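Local coordinates for protein beta-glucuronidase (PDB 6XXW) that probably hydrolyses beta-D-glucuronides, as a glycoside hydrolase of family 2 with a TIM-barrel catalytic domain, at residues G513-P518 with F522-Q527. Sequence-based numbering, arbitrary orientation.
Sequences GFHSDP and FTEEYQ
The capped N-terminus of helix 524-538 in the TIM-barrel domain is fastened to the loop that leads into it, residues 513-518, by four hydrogen bonds. The amide of E524, in the first turn of the helix, points almost straight down the carbonyl of F514 (N to O 2.9 Å), and the same oxygen receives a bent CA-H...O contact from T523. E524 also returns a bond: its chain, extended beyond CG, carries OE2 to the amide N of G513 at 2.8 Å, using the anti lone pair in a nearly linear bond. T523 is the N-cap; its OG1 accepts from Y526 N and is also hydrogen-bonded with L520 O, while its methyl CG2 lies 3.7 Å from S516 OG. The helix follows strand 501-505, the loop thus lying in a beta-to-alpha connection of the barrel.

A turn about the CB-CG bond of E525 (chi2 78°) brings both carboxylate oxygens to the loop. OE2 meets H515 ND1 at 2.7 Å through its syn lone pair, in the plane of the imidazole, although the carboxylate itself is turned 63° from the ring. The S516 amide N reaches E525 OE1 from above the carboxylate plane (3.1 Å), in a less straight bond (148°). A subunit interface runs through the same groups: H515 NE2 bonds to E524 OE2 of the second subunit, the reciprocal bond is made as well, and E525 OE2 also receives H583 NE2 of that subunit. Replacing E525 by alanine is likely to leave H515 ND1, the S516 amide and H583 of the second subunit without this acceptor, and the imidazole freer to turn. On the loop beyond, S516 OG donates to P518 O at 2.7 Å, across the cis peptide bond that precedes the proline.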
# COMPACT_ATOMS: atom_id res chain seq x y z
N GLY A 513 5.89 0.30 1.64
CA GLY A 513 5.15 1.52 1.41
C GLY A 513 4.90 2.38 2.62
O GLY A 513 4.46 3.52 2.46
N PHE A 514 5.12 1.87 3.83
CA PHE A 514 5.11 2.72 5.02
C PHE A 514 6.44 3.46 5.11
O PHE A 514 7.48 2.82 5.28
CB PHE A 514 4.88 1.90 6.29
CG PHE A 514 3.43 1.61 6.58
CD1 PHE A 514 2.51 1.44 5.55
CD2 PHE A 514 2.98 1.52 7.89
CE1 PHE A 514 1.18 1.17 5.83
CE2 PHE A 514 1.64 1.26 8.17
CZ PHE A 514 0.74 1.09 7.14
N HIS A 515 6.40 4.79 5.02
CA HIS A 515 7.59 5.63 5.06
C HIS A 515 7.43 6.70 6.13
O HIS A 515 6.32 7.23 6.30
CB HIS A 515 7.83 6.35 3.74
CG HIS A 515 8.27 5.46 2.62
ND1 HIS A 515 9.59 5.12 2.41
CD2 HIS A 515 7.57 4.86 1.62
CE1 HIS A 515 9.68 4.34 1.34
NE2 HIS A 515 8.47 4.17 0.85
N SER A 516 8.52 7.06 6.81
CA SER A 516 8.46 8.27 7.62
C SER A 516 9.85 8.85 7.85
O SER A 516 10.85 8.13 7.85
CB SER A 516 7.78 8.02 8.98
OG SER A 516 8.71 7.44 9.90
N ASP A 517 9.88 10.17 8.04
CA ASP A 517 11.01 10.84 8.64
C ASP A 517 10.48 11.83 9.67
O ASP A 517 9.52 12.57 9.38
CB ASP A 517 11.90 11.59 7.64
CG ASP A 517 13.20 12.02 8.27
OD1 ASP A 517 14.06 11.15 8.53
OD2 ASP A 517 13.35 13.23 8.55
N PRO A 518 11.04 11.86 10.88
CA PRO A 518 12.01 10.88 11.39
C PRO A 518 11.47 9.44 11.35
O PRO A 518 10.26 9.25 11.25
CB PRO A 518 12.24 11.33 12.84
CG PRO A 518 11.88 12.81 12.83
CD PRO A 518 10.75 12.92 11.88
N PHE A 522 7.84 0.22 12.04
CA PHE A 522 7.05 -0.38 10.96
C PHE A 522 7.27 0.34 9.62
O PHE A 522 6.68 -0.07 8.62
CB PHE A 522 5.54 -0.46 11.27
CG PHE A 522 5.21 -1.47 12.36
CD1 PHE A 522 5.08 -1.07 13.68
CD2 PHE A 522 5.06 -2.82 12.05
CE1 PHE A 522 4.80 -2.00 14.70
CE2 PHE A 522 4.76 -3.77 13.07
CZ PHE A 522 4.64 -3.34 14.39
N THR A 523 8.13 1.35 9.56
CA THR A 523 8.44 1.98 8.29
C THR A 523 9.69 1.35 7.68
O THR A 523 10.51 0.75 8.38
CB THR A 523 8.64 3.49 8.46
OG1 THR A 523 9.78 3.73 9.29
CG2 THR A 523 7.41 4.11 9.14
N GLU A 524 9.83 1.50 6.36
CA GLU A 524 11.04 1.03 5.70
C GLU A 524 12.27 1.78 6.20
O GLU A 524 13.36 1.19 6.30
CB GLU A 524 10.91 1.18 4.18
CG GLU A 524 9.73 0.40 3.59
CD GLU A 524 9.79 0.29 2.06
OE1 GLU A 524 10.92 0.25 1.51
OE2 GLU A 524 8.72 0.26 1.42
N GLU A 525 12.12 3.07 6.54
CA GLU A 525 13.24 3.85 7.05
C GLU A 525 13.75 3.29 8.37
O GLU A 525 14.96 3.18 8.58
CB GLU A 525 12.84 5.31 7.22
CG GLU A 525 12.84 6.10 5.90
CD GLU A 525 11.61 5.82 5.05
OE1 GLU A 525 10.67 5.17 5.56
OE2 GLU A 525 11.60 6.24 3.88
N TYR A 526 12.83 2.95 9.28
CA TYR A 526 13.26 2.46 10.59
C TYR A 526 14.01 1.15 10.44
O TYR A 526 15.05 0.95 11.08
CB TYR A 526 12.06 2.30 11.52
CG TYR A 526 12.46 2.17 12.98
CD1 TYR A 526 12.84 0.94 13.51
CD2 TYR A 526 12.49 3.28 13.81
CE1 TYR A 526 13.23 0.81 14.83
CE2 TYR A 526 12.86 3.16 15.14
CZ TYR A 526 13.23 1.92 15.65
OH TYR A 526 13.61 1.79 16.96
N GLN A 527 13.51 0.26 9.58
CA GLN A 527 14.20 -1.01 9.35
C GLN A 527 15.62 -0.78 8.85
O GLN A 527 16.57 -1.39 9.35
CB GLN A 527 13.38 -1.87 8.38
CG GLN A 527 14.10 -3.17 7.95
CD GLN A 527 13.35 -3.90 6.84
OE1 GLN A 527 12.78 -3.27 5.95
NE2 GLN A 527 13.35 -5.22 6.89